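L-ornithine N(5)-monooxygenase (PDB 3S5W) catalyses the FAD- and NADPH-dependent hydroxylation of L-ornithine to N(5)-hydroxyornithine, the first step towards the siderophore pyoverdin. Local coordinates at residues Val276-Tyr286 / Ala420-Val431; Cys408-Gly416 / Arg435-His446. All blocks are in the same frame, centred on the assembly; numbering follows the deposited sequence.

Contact 1 (Val276-Tyr286 / Ala420-Val431). With FAD (flavin-adenine dinucleotide), chain C; ONH (N~5~-hydroxy-L-ornithine), chain E.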
loop_
_atom_site.group_PDB
_atom_site.type_symbol
_atom_site.label_atom_id
_atom_site.label_comp_id
_atom_site.label_asym_id
_atom_site.label_seq_id
_atom_site.Cartn_x
_atom_site.Cartn_y
_atom_site.Cartn_z
ATOM N N VAL A 276 2.095 5.882 18.417
ATOM C CA VAL A 276 0.803 5.373 17.851
ATOM C C VAL A 276 1.010 4.204 16.867
ATOM O O VAL A 276 0.045 3.479 16.518
ATOM C CB VAL A 276 -0.078 6.518 17.241
ATOM C CG1 VAL A 276 0.463 7.040 15.920
ATOM C CG2 VAL A 276 -1.523 6.109 17.070
ATOM N N PHE A 277 2.254 4.041 16.407
ATOM C CA PHE A 277 2.604 2.929 15.506
ATOM C C PHE A 277 3.195 1.716 16.222
ATOM O O PHE A 277 3.377 0.646 15.600
ATOM C CB PHE A 277 3.559 3.417 14.403
ATOM C CG PHE A 277 2.982 4.495 13.561
ATOM C CD1 PHE A 277 3.289 5.829 13.819
ATOM C CD2 PHE A 277 2.109 4.194 12.511
ATOM C CE1 PHE A 277 2.733 6.854 13.034
ATOM C CE2 PHE A 277 1.553 5.204 11.727
ATOM C CZ PHE A 277 1.879 6.552 11.989
ATOM N N ALA A 278 3.491 1.859 17.512
ATOM C CA ALA A 278 4.127 0.780 18.286
ATOM C C ALA A 278 3.166 -0.434 18.390
ATOM O O ALA A 278 1.937 -0.244 18.401
ATOM C CB ALA A 278 4.520 1.264 19.683
ATOM N N PRO A 279 3.716 -1.659 18.433
ATOM C CA PRO A 279 2.838 -2.837 18.577
ATOM C C PRO A 279 1.829 -2.720 19.749
ATOM O O PRO A 279 0.680 -3.128 19.587
ATOM C CB PRO A 279 3.817 -3.984 18.815
ATOM C CG PRO A 279 5.047 -3.588 17.976
ATOM C CD PRO A 279 5.125 -2.040 18.183
ATOM N N LYS A 280 2.247 -2.133 20.888
ATOM C CA LYS A 280 1.349 -1.884 22.039
ATOM C C LYS A 280 0.066 -1.097 21.702
ATOM O O LYS A 280 -1.006 -1.312 22.296
ATOM C CB LYS A 280 2.116 -1.094 23.114
ATOM C CG LYS A 280 1.755 -1.450 24.542
ATOM C CD LYS A 280 2.819 -0.920 25.541
ATOM C CE LYS A 280 4.013 -1.897 25.650
ATOM N NZ LYS A 280 4.467 -2.067 27.066
ATOM N N PHE A 281 0.170 -0.164 20.766
ATOM C CA PHE A 281 -0.995 0.605 20.411
ATOM C C PHE A 281 -2.081 -0.288 19.778
ATOM O O PHE A 281 -3.253 0.056 19.841
ATOM C CB PHE A 281 -0.652 1.757 19.467
ATOM C CG PHE A 281 -1.785 2.718 19.276
ATOM C CD1 PHE A 281 -2.013 3.729 20.211
ATOM C CD2 PHE A 281 -2.627 2.615 18.167
ATOM C CE1 PHE A 281 -3.084 4.636 20.057
ATOM C CE2 PHE A 281 -3.715 3.520 17.993
ATOM C CZ PHE A 281 -3.937 4.531 18.948
ATOM N N THR A 282 -1.690 -1.400 19.154
ATOM C CA THR A 282 -2.687 -2.270 18.482
ATOM C C THR A 282 -3.710 -2.745 19.525
ATOM O O THR A 282 -4.926 -2.637 19.309
ATOM C CB THR A 282 -2.040 -3.445 17.723
ATOM O OG1 THR A 282 -1.070 -2.938 16.798
ATOM C CG2 THR A 282 -3.121 -4.298 16.931
ATOM N N ASP A 283 -3.202 -3.237 20.653
ATOM C CA ASP A 283 -4.030 -3.726 21.774
ATOM C C ASP A 283 -4.893 -2.614 22.336
ATOM O O ASP A 283 -6.087 -2.811 22.639
ATOM C CB ASP A 283 -3.142 -4.277 22.897
ATOM C CG ASP A 283 -2.632 -5.674 22.616
ATOM O OD1 ASP A 283 -1.598 -6.046 23.210
ATOM O OD2 ASP A 283 -3.252 -6.417 21.808
ATOM N N LEU A 284 -4.298 -1.424 22.456
ATOM C CA LEU A 284 -4.985 -0.289 23.033
ATOM C C LEU A 284 -6.205 0.131 22.186
ATOM O O LEU A 284 -7.306 0.230 22.705
ATOM C CB LEU A 284 -4.002 0.879 23.211
ATOM C CG LEU A 284 -4.446 2.170 23.922
ATOM C CD1 LEU A 284 -5.272 3.065 23.041
ATOM C CD2 LEU A 284 -5.166 1.864 25.246
ATOM N N ILE A 285 -6.001 0.390 20.896
ATOM C CA ILE A 285 -7.114 0.816 20.058
ATOM C C ILE A 285 -8.199 -0.269 19.937
ATOM O O ILE A 285 -9.397 0.037 19.991
ATOM C CB ILE A 285 -6.677 1.387 18.669
ATOM C CG1 ILE A 285 -7.875 2.061 17.961
ATOM C CG2 ILE A 285 -5.951 0.330 17.816
ATOM C CD1 ILE A 285 -7.492 2.994 16.798
ATOM N N TYR A 286 -7.765 -1.522 19.804
ATOM C CA TYR A 286 -8.709 -2.642 19.756
ATOM C C TYR A 286 -9.607 -2.742 21.015
ATOM O O TYR A 286 -10.786 -3.057 20.908
ATOM C CB TYR A 286 -7.997 -3.963 19.524
ATOM C CG TYR A 286 -8.990 -5.000 19.035
ATOM C CD1 TYR A 286 -9.644 -5.859 19.942
ATOM C CD2 TYR A 286 -9.338 -5.068 17.676
ATOM C CE1 TYR A 286 -10.596 -6.789 19.488
ATOM C CE2 TYR A 286 -10.282 -5.990 17.218
ATOM C CZ TYR A 286 -10.908 -6.845 18.130
ATOM O OH TYR A 286 -11.841 -7.757 17.660
ATOM N N ALA A 420 -9.553 0.590 11.227
ATOM C CA ALA A 420 -10.616 1.056 12.156
ATOM C C ALA A 420 -10.518 0.448 13.556
ATOM O O ALA A 420 -10.829 1.110 14.547
ATOM C CB ALA A 420 -12.036 0.852 11.561
ATOM N N SER A 421 -10.043 -0.783 13.647
ATOM C CA SER A 421 -9.976 -1.491 14.932
ATOM C C SER A 421 -8.566 -1.703 15.485
ATOM O O SER A 421 -8.391 -1.967 16.677
ATOM C CB SER A 421 -10.670 -2.854 14.807
ATOM O OG SER A 421 -10.132 -3.638 13.743
ATOM N N HIS A 422 -7.570 -1.683 14.611
ATOM C CA HIS A 422 -6.200 -2.054 15.009
ATOM C C HIS A 422 -5.196 -0.902 14.875
ATOM O O HIS A 422 -4.058 -1.043 15.292
ATOM C CB HIS A 422 -5.687 -3.223 14.137
ATOM C CG HIS A 422 -6.376 -4.520 14.407
ATOM N ND1 HIS A 422 -5.755 -5.575 15.045
ATOM C CD2 HIS A 422 -7.637 -4.927 14.140
ATOM C CE1 HIS A 422 -6.599 -6.593 15.121
ATOM N NE2 HIS A 422 -7.752 -6.219 14.594
ATOM N N GLY A 423 -5.596 0.201 14.267
ATOM C CA GLY A 423 -4.801 1.408 14.343
ATOM C C GLY A 423 -4.074 1.764 13.061
ATOM O O GLY A 423 -4.139 1.034 12.066
ATOM N N LEU A 424 -3.358 2.890 13.109
ATOM C CA LEU A 424 -2.683 3.440 11.929
ATOM C C LEU A 424 -1.528 2.586 11.386
ATOM O O LEU A 424 -1.108 2.778 10.233
ATOM C CB LEU A 424 -2.242 4.904 12.195
ATOM C CG LEU A 424 -3.438 5.868 12.226
ATOM C CD1 LEU A 424 -3.084 7.154 12.953
ATOM C CD2 LEU A 424 -3.925 6.214 10.855
ATOM N N SER A 425 -1.026 1.631 12.172
ATOM C CA SER A 425 -0.006 0.735 11.661
ATOM C C SER A 425 -0.589 -0.247 10.623
ATOM O O SER A 425 0.155 -0.939 9.920
ATOM C CB SER A 425 0.608 -0.086 12.800
ATOM O OG SER A 425 1.411 0.733 13.602
ATOM N N ASP A 426 -1.920 -0.324 10.559
ATOM C CA ASP A 426 -2.546 -1.477 9.871
ATOM C C ASP A 426 -2.158 -1.603 8.401
ATOM O O ASP A 426 -1.870 -2.699 7.936
ATOM C CB ASP A 426 -4.064 -1.473 10.043
ATOM C CG ASP A 426 -4.694 -2.839 9.679
ATOM O OD1 ASP A 426 -4.583 -3.772 10.493
ATOM O OD2 ASP A 426 -5.247 -2.957 8.570
ATOM N N THR A 427 -2.164 -0.495 7.664
ATOM C CA THR A 427 -1.827 -0.512 6.229
ATOM C C THR A 427 -0.336 -0.323 5.920
ATOM O O THR A 427 0.027 -0.166 4.751
ATOM C CB THR A 427 -2.578 0.598 5.472
ATOM O OG1 THR A 427 -2.086 1.881 5.888
ATOM C CG2 THR A 427 -4.099 0.481 5.723
ATOM N N LEU A 428 0.510 -0.317 6.951
ATOM C CA LEU A 428 1.930 0.078 6.765
ATOM C C LEU A 428 2.859 -1.101 6.993
ATOM O O LEU A 428 2.406 -2.236 7.181
ATOM C CB LEU A 428 2.285 1.227 7.731
ATOM C CG LEU A 428 1.439 2.499 7.646
ATOM C CD1 LEU A 428 1.899 3.501 8.708
ATOM C CD2 LEU A 428 1.514 3.138 6.263
ATOM N N LEU A 429 4.169 -0.840 6.973
ATOM C CA LEU A 429 5.157 -1.866 7.378
ATOM C C LEU A 429 5.317 -1.969 8.899
ATOM O O LEU A 429 5.951 -2.905 9.392
ATOM C CB LEU A 429 6.535 -1.536 6.759
ATOM C CG LEU A 429 6.584 -1.499 5.253
ATOM C CD1 LEU A 429 7.865 -0.809 4.774
ATOM C CD2 LEU A 429 6.471 -2.950 4.670
ATOM N N SER A 430 4.731 -1.009 9.637
ATOM C CA SER A 430 5.026 -0.770 11.057
ATOM C C SER A 430 5.042 -1.955 12.042
ATOM O O SER A 430 5.929 -2.063 12.901
ATOM C CB SER A 430 4.122 0.380 11.611
ATOM O OG SER A 430 4.155 1.513 10.743
ATOM N N VAL A 431 4.042 -2.820 11.938
ATOM C CA VAL A 431 3.906 -3.900 12.919
ATOM C C VAL A 431 3.922 -5.292 12.254
ATOM O O VAL A 431 3.539 -6.264 12.883
ATOM C CB VAL A 431 2.648 -3.770 13.817
ATOM C CG1 VAL A 431 2.716 -2.519 14.709
ATOM C CG2 VAL A 431 1.338 -3.774 12.973
HETATM P PA FAD C . 0.903 -4.808 -0.941
HETATM O O1A FAD C . 0.046 -3.817 -1.634
HETATM O O2A FAD C . 2.382 -4.410 -0.791
HETATM O O5B FAD C . 0.854 -6.226 -1.733
HETATM C C5B FAD C . -0.384 -6.720 -2.188
HETATM C C4B FAD C . -0.019 -7.778 -3.215
HETATM O O4B FAD C . -1.210 -8.404 -3.610
HETATM C C3B FAD C . 0.573 -7.137 -4.466
HETATM O O3B FAD C . 1.860 -7.666 -4.713
HETATM C C2B FAD C . -0.419 -7.486 -5.583
HETATM O O2B FAD C . 0.234 -7.890 -6.781
HETATM C C1B FAD C . -1.140 -8.666 -5.004
HETATM N N9A FAD C . -2.531 -8.826 -5.416
HETATM C C8A FAD C . -3.556 -7.887 -5.373
HETATM N N7A FAD C . -4.701 -8.510 -5.781
HETATM C C5A FAD C . -4.405 -9.811 -6.046
HETATM C C6A FAD C . -5.186 -10.879 -6.487
HETATM N N6A FAD C . -6.526 -10.788 -6.494
HETATM N N1A FAD C . -4.567 -12.113 -6.679
HETATM C C2A FAD C . -3.224 -12.315 -6.433
HETATM N N3A FAD C . -2.444 -11.252 -5.991
HETATM C C4A FAD C . -3.039 -10.025 -5.808
HETATM N N1 FAD C . 4.457 1.749 4.182
HETATM C C2 FAD C . 5.498 2.030 5.058
HETATM O O2 FAD C . 5.485 1.581 6.193
HETATM N N3 FAD C . 6.558 2.819 4.663
HETATM C C4 FAD C . 6.626 3.338 3.394
HETATM O O4 FAD C . 7.623 4.005 3.068
HETATM C C4X FAD C . 5.568 3.072 2.503
HETATM N N5 FAD C . 5.597 3.598 1.219
HETATM C C5X FAD C . 4.550 3.346 0.348
HETATM C C6 FAD C . 4.591 3.884 -0.946
HETATM C C7 FAD C . 3.557 3.651 -1.843
HETATM C C7M FAD C . 3.666 4.271 -3.213
HETATM C C8 FAD C . 2.462 2.898 -1.434
HETATM C C8M FAD C . 1.310 2.602 -2.350
HETATM C C9 FAD C . 2.410 2.358 -0.153
HETATM C C9A FAD C . 3.461 2.557 0.752
HETATM N N10 FAD C . 3.427 2.025 2.046
HETATM C C10 FAD C . 4.473 2.302 2.919
HETATM C "C1'" FAD C . 2.266 1.227 2.554
HETATM C "C2'" FAD C . 2.164 -0.196 1.968
HETATM O "O2'" FAD C . 0.766 -0.495 2.043
HETATM C "C3'" FAD C . 2.959 -1.166 2.829
HETATM O "O3'" FAD C . 4.347 -0.789 2.921
HETATM C "C4'" FAD C . 2.920 -2.605 2.257
HETATM O "O4'" FAD C . 3.232 -2.566 0.869
HETATM C "C5'" FAD C . 1.604 -3.377 2.536
HETATM O "O5'" FAD C . 1.864 -4.745 2.282
HETATM P P FAD C . 0.726 -5.782 1.782
HETATM O O1P FAD C . 1.466 -7.062 1.479
HETATM O O2P FAD C . -0.337 -5.811 2.846
HETATM O O3P FAD C . 0.171 -5.110 0.446
HETATM C C ONH E . 6.273 4.460 11.882
HETATM N N ONH E . 5.925 6.849 11.393
HETATM O O ONH E . 7.360 4.853 12.400
HETATM C CA ONH E . 5.463 5.467 11.117
HETATM C CB ONH E . 5.486 5.120 9.623
HETATM C CD ONH E . 4.605 5.744 7.410
HETATM N NE ONH E . 3.733 6.695 6.771
HETATM C CG ONH E . 4.579 6.087 8.882
HETATM O OZ ONH E . 3.899 6.894 5.419
HETATM O OXT ONH E . 5.822 3.282 11.968
HETATM O O HOH W 1 -1.330 1.708 15.088
HETATM O O HOH W 2 5.903 -0.248 15.068
HETATM O O HOH W 3 -1.935 -2.254 13.994
#
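Phe277 lies against the loop after helix 419-422; its ring is sandwiched between the bound N5-hydroxyornithine and Val276, and residues 424-430 meet it at the edge and obliquely. CA of the ligand sits over the centre of one ring face, 3.4 Å above the plane, while CG1 of Val276 covers the opposite face nearer the rim. CE2 of Phe277 reaches CD1 of Leu428 at 3.5 Å and also meets CB of Leu424; both contacts are oblique. CG lies anti to the carbonyl carbon (chi1 -60°), which sets the ring beside the ligand; the backbone O of Phe277 meets the loop. Ser425 OG donates to Phe277 O at 2.8 Å, nearly at right angles to the C=O bond (103°) and tilted out of the carbonyl plane, and a water donates both to this oxygen and to Ser430 O. A second water links Val276 O to Ser425 N.

The loop forms part of the active site of this flavin-dependent N-hydroxylating monooxygenase: Ser430 OG donates to OXT of the product at 2.7 Å, and Leu429 N donates to O2 of the flavin at 2.9 Å. The loop therefore touches cofactor and product at once, and Lys89, Asn274 and Asn304 complete the polar grip on the latter.

Against the next turns of helix 279-287, His422, at the end of helix 419-422, buries the second largest surface. CG2 of Thr282 approaches the edge of the imidazole, 3.5 Å from ND1, whereas Tyr286 lies alongside with CD2 over one face. The two ring centroids are 5.0 Å apart and the planes turned by 55°, an oblique pairing; His422 also stacks on Tyr400. The phenol OH of Tyr286 is bonded to Ile396 O. CG2 of Ile285 presses on the peptide joining His422 to Gly423, and a third water joins Thr282 OG1 to His422 O.

Contact 2 (Cys408-Gly416 / Arg435-His446). With PO4 (phosphate ion), chain G.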
loop_
_atom_site.group_PDB
_atom_site.type_symbol
_atom_site.label_atom_id
_atom_site.label_comp_id
_atom_site.label_asym_id
_atom_site.label_seq_id
_atom_site.Cartn_x
_atom_site.Cartn_y
_atom_site.Cartn_z
ATOM N N CYS A 408 -19.265 -22.344 9.132
ATOM C CA CYS A 408 -17.964 -22.140 8.515
ATOM C C CYS A 408 -16.876 -22.651 9.464
ATOM O O CYS A 408 -16.643 -22.075 10.525
ATOM C CB CYS A 408 -17.792 -20.659 8.183
ATOM S SG CYS A 408 -16.575 -20.258 6.909
ATOM N N LYS A 409 -16.243 -23.754 9.078
ATOM C CA LYS A 409 -15.227 -24.430 9.890
ATOM C C LYS A 409 -13.795 -24.003 9.509
ATOM O O LYS A 409 -12.818 -24.404 10.158
ATOM C CB LYS A 409 -15.347 -25.950 9.728
ATOM C CG LYS A 409 -16.741 -26.529 10.026
ATOM C CD LYS A 409 -16.987 -26.679 11.525
ATOM C CE LYS A 409 -16.234 -27.893 12.077
ATOM N NZ LYS A 409 -16.360 -27.994 13.550
ATOM N N VAL A 410 -13.684 -23.230 8.433
ATOM C CA VAL A 410 -12.389 -22.773 7.930
ATOM C C VAL A 410 -12.070 -21.414 8.553
ATOM O O VAL A 410 -12.980 -20.684 8.958
ATOM C CB VAL A 410 -12.374 -22.652 6.393
ATOM C CG1 VAL A 410 -12.521 -24.018 5.750
ATOM C CG2 VAL A 410 -13.464 -21.718 5.916
ATOM N N ALA A 411 -10.780 -21.093 8.616
ATOM C CA ALA A 411 -10.317 -19.805 9.149
ATOM C C ALA A 411 -9.935 -18.909 7.974
ATOM O O ALA A 411 -9.207 -19.343 7.075
ATOM C CB ALA A 411 -9.127 -20.025 10.093
ATOM N N ILE A 412 -10.459 -17.681 7.967
ATOM C CA ILE A 412 -10.100 -16.670 6.972
ATOM C C ILE A 412 -9.510 -15.441 7.694
ATOM O O ILE A 412 -10.142 -14.881 8.585
ATOM C CB ILE A 412 -11.320 -16.235 6.147
ATOM C CG1 ILE A 412 -12.008 -17.488 5.524
ATOM C CG2 ILE A 412 -10.910 -15.190 5.082
ATOM C CD1 ILE A 412 -13.407 -17.251 5.069
ATOM N N TYR A 413 -8.298 -15.061 7.306
ATOM C CA TYR A 413 -7.627 -13.890 7.895
ATOM C C TYR A 413 -7.488 -12.814 6.816
ATOM O O TYR A 413 -7.451 -13.122 5.622
ATOM C CB TYR A 413 -6.248 -14.298 8.418
ATOM C CG TYR A 413 -6.270 -15.354 9.494
ATOM C CD1 TYR A 413 -6.318 -16.717 9.173
ATOM C CD2 TYR A 413 -6.216 -15.003 10.840
ATOM C CE1 TYR A 413 -6.327 -17.700 10.177
ATOM C CE2 TYR A 413 -6.210 -15.981 11.842
ATOM C CZ TYR A 413 -6.271 -17.335 11.491
ATOM O OH TYR A 413 -6.280 -18.306 12.482
ATOM N N ALA A 414 -7.417 -11.547 7.232
ATOM C CA ALA A 414 -7.184 -10.455 6.298
ATOM C C ALA A 414 -6.142 -9.505 6.885
ATOM O O ALA A 414 -6.167 -9.257 8.065
ATOM C CB ALA A 414 -8.476 -9.721 6.006
ATOM N N GLN A 415 -5.250 -8.980 6.039
ATOM C CA GLN A 415 -4.194 -8.082 6.502
ATOM C C GLN A 415 -4.326 -6.773 5.757
ATOM O O GLN A 415 -4.387 -6.773 4.522
ATOM C CB GLN A 415 -2.814 -8.698 6.229
ATOM C CG GLN A 415 -2.555 -9.967 7.011
ATOM C CD GLN A 415 -1.075 -10.256 7.131
ATOM O OE1 GLN A 415 -0.352 -9.520 7.806
ATOM N NE2 GLN A 415 -0.608 -11.322 6.467
ATOM N N GLY A 416 -4.365 -5.668 6.519
ATOM C CA GLY A 416 -4.367 -4.317 5.956
ATOM C C GLY A 416 -5.754 -3.729 5.768
ATOM O O GLY A 416 -5.894 -2.651 5.159
ATOM N N ARG A 435 2.337 -8.744 13.742
ATOM C CA ARG A 435 1.122 -9.287 13.121
ATOM C C ARG A 435 1.363 -10.689 12.533
ATOM O O ARG A 435 0.505 -11.577 12.653
ATOM C CB ARG A 435 0.602 -8.338 12.054
ATOM C CG ARG A 435 -0.725 -8.748 11.447
ATOM C CD ARG A 435 -1.337 -7.569 10.723
ATOM N NE ARG A 435 -0.805 -7.322 9.378
ATOM C CZ ARG A 435 -0.817 -6.126 8.802
ATOM N NH1 ARG A 435 -1.224 -5.072 9.498
ATOM N NH2 ARG A 435 -0.414 -5.970 7.545
ATOM N N ALA A 436 2.526 -10.892 11.910
ATOM C CA ALA A 436 2.868 -12.193 11.351
ATOM C C ALA A 436 2.905 -13.264 12.452
ATOM O O ALA A 436 2.413 -14.383 12.256
ATOM C CB ALA A 436 4.218 -12.130 10.649
ATOM N N GLU A 437 3.503 -12.921 13.593
ATOM C CA GLU A 437 3.569 -13.844 14.731
ATOM C C GLU A 437 2.155 -14.117 15.251
ATOM O O GLU A 437 1.826 -15.251 15.621
ATOM C CB GLU A 437 4.411 -13.253 15.853
ATOM C CG GLU A 437 4.463 -14.131 17.104
ATOM C CD GLU A 437 5.636 -13.779 17.998
ATOM O OE1 GLU A 437 5.676 -12.638 18.496
ATOM O OE2 GLU A 437 6.519 -14.646 18.191
ATOM N N GLU A 438 1.310 -13.095 15.249
ATOM C CA GLU A 438 -0.050 -13.249 15.759
ATOM C C GLU A 438 -0.951 -14.107 14.837
ATOM O O GLU A 438 -1.655 -15.016 15.314
ATOM C CB GLU A 438 -0.683 -11.896 16.027
ATOM C CG GLU A 438 -0.019 -11.153 17.222
ATOM C CD GLU A 438 -0.527 -9.720 17.392
ATOM O OE1 GLU A 438 -1.213 -9.208 16.479
ATOM O OE2 GLU A 438 -0.231 -9.097 18.436
ATOM N N ILE A 439 -0.914 -13.829 13.537
ATOM C CA ILE A 439 -1.690 -14.623 12.573
ATOM C C ILE A 439 -1.156 -16.064 12.490
ATOM O O ILE A 439 -1.948 -17.011 12.485
ATOM C CB ILE A 439 -1.723 -13.965 11.193
ATOM C CG1 ILE A 439 -2.444 -12.616 11.269
ATOM C CG2 ILE A 439 -2.401 -14.898 10.172
ATOM C CD1 ILE A 439 -2.361 -11.809 10.009
ATOM N N SER A 440 0.170 -16.233 12.438
ATOM C CA SER A 440 0.742 -17.572 12.351
ATOM C C SER A 440 0.402 -18.418 13.609
ATOM O O SER A 440 0.065 -19.601 13.474
ATOM C CB SER A 440 2.237 -17.572 12.022
ATOM O OG SER A 440 2.985 -17.018 13.077
ATOM N N GLY A 441 0.447 -17.794 14.786
ATOM C CA GLY A 441 0.025 -18.428 16.051
ATOM C C GLY A 441 -1.434 -18.865 16.032
ATOM O O GLY A 441 -1.769 -20.009 16.396
ATOM N N SER A 442 -2.307 -17.954 15.638
ATOM C CA SER A 442 -3.726 -18.248 15.548
ATOM C C SER A 442 -3.983 -19.405 14.554
ATOM O O SER A 442 -4.788 -20.299 14.829
ATOM C CB SER A 442 -4.476 -17.005 15.114
ATOM O OG SER A 442 -5.848 -17.277 14.875
ATOM N N LEU A 443 -3.314 -19.364 13.401
ATOM C CA LEU A 443 -3.490 -20.374 12.359
ATOM C C LEU A 443 -3.126 -21.762 12.858
ATOM O O LEU A 443 -3.910 -22.704 12.654
ATOM C CB LEU A 443 -2.686 -20.029 11.104
ATOM C CG LEU A 443 -2.726 -21.026 9.940
ATOM C CD1 LEU A 443 -4.153 -21.197 9.414
ATOM C CD2 LEU A 443 -1.811 -20.589 8.816
ATOM N N TYR A 444 -1.959 -21.889 13.504
ATOM C CA TYR A 444 -1.556 -23.174 14.100
ATOM C C TYR A 444 -2.562 -23.636 15.148
ATOM O O TYR A 444 -2.901 -24.816 15.184
ATOM C CB TYR A 444 -0.155 -23.127 14.718
ATOM C CG TYR A 444 0.965 -23.462 13.763
ATOM C CD1 TYR A 444 1.308 -24.796 13.491
ATOM C CD2 TYR A 444 1.689 -22.456 13.138
ATOM C CE1 TYR A 444 2.344 -25.106 12.626
ATOM C CE2 TYR A 444 2.719 -22.747 12.264
ATOM C CZ TYR A 444 3.052 -24.072 12.009
ATOM O OH TYR A 444 4.084 -24.346 11.147
ATOM N N GLN A 445 -3.034 -22.715 15.981
ATOM C CA GLN A 445 -4.052 -23.025 16.984
ATOM C C GLN A 445 -5.342 -23.539 16.327
ATOM O O GLN A 445 -5.938 -24.508 16.806
ATOM C CB GLN A 445 -4.317 -21.806 17.883
ATOM C CG GLN A 445 -5.343 -22.000 19.024
ATOM C CD GLN A 445 -5.002 -23.160 19.985
ATOM O OE1 GLN A 445 -3.840 -23.375 20.351
ATOM N NE2 GLN A 445 -6.027 -23.911 20.385
ATOM N N HIS A 446 -5.761 -22.904 15.233
ATOM C CA HIS A 446 -6.942 -23.348 14.502
ATOM C C HIS A 446 -6.759 -24.721 13.833
ATOM O O HIS A 446 -7.667 -25.554 13.877
ATOM C CB HIS A 446 -7.374 -22.316 13.461
ATOM C CG HIS A 446 -8.383 -22.840 12.485
ATOM N ND1 HIS A 446 -9.729 -22.905 12.770
ATOM C CD2 HIS A 446 -8.240 -23.346 11.235
ATOM C CE1 HIS A 446 -10.373 -23.421 11.737
ATOM N NE2 HIS A 446 -9.493 -23.697 10.792
HETATM P P PO4 G . -12.168 -22.537 15.313
HETATM O O1 PO4 G . -10.699 -22.165 15.202
HETATM O O2 PO4 G . -12.738 -22.766 13.925
HETATM O O3 PO4 G . -12.288 -23.793 16.142
HETATM O O4 PO4 G . -12.946 -21.432 15.998
#
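Strand 411-414 and helix 432-447 pack together in the FAD-binding domain, where the strand extends the sheet by pairing in parallel with strand 183-186 and the helix runs back along it in the opposite direction. The two short axes come within 10.1 Å and are almost exactly antiparallel, at 175°, so alternate residues Ala411, Tyr413 and Gln415 meet successive helix turns in reverse order.

Tyr413 fills the middle. Its ring slides past Ile439, whose CG2 stands 3.8 Å above one face, offset towards the rim, in a CH-pi contact. Beyond the ring, OH donates to Ser442 OG at 2.6 Å, with that oxygen near the ring plane; CD1 of Leu443 meets CE1. Ser442 OG is also hydrogen-bonded to Asp399, which probably helps to fix the hydroxyl that receives the phenol.

At the start of the helix segment, a bend at chi3 (81°) in the chain of Arg435 swings the guanidinium beside Gln415. NE then donates to OE1 of Gln415 at 2.7 Å, in the carbonyl plane and on a lone pair, although the amide and guanidinium planes are perpendicular. CD1 of Ile439 closes on CD of Gln415 at 3.5 Å. NH2 bonds to Ser41 OG, giving the buried guanidinium a second side-chain partner.

At the other end, the His446 ring lies flat under CB of Ala411, which stands 3.6 Å above its centre. Lys409 O touches the ring edge, 3.1 Å from CE1, and ND1 points almost straight (173°) at O1 of a phosphate, probably from the crystallisation liquor and held also by Arg401. A last parallel strand, followed after a cofactor-touching loop by a helix packed on the sheet, closes the Rossmann-like FAD-binding domain, as in related flavoproteins.

Overall arrangement
The two contacts interleave along the chain: 276-286, 408-416, 420-431, then 435-446. Strand 411-414, helix 419-422 and helix 432-447 follow one another, so contact 2 brackets the loop of contact 1 at both ends. Their centres are about 17 Å apart, yet they touch: Asp426 O of contact 1 lies 2.9 Å from Arg435 NH1 of contact 2, a probable hydrogen bond, and Asp426 and Thr427 pack on Gly416. Contact 2 belongs to the sheet-and-helix frame that holds FAD, whereas contact 1 joins the loop linking those two elements to helix 279-287 beside the ornithine pocket. Cofactor and substrate sites are thus connected through one continuous C-terminal stretch.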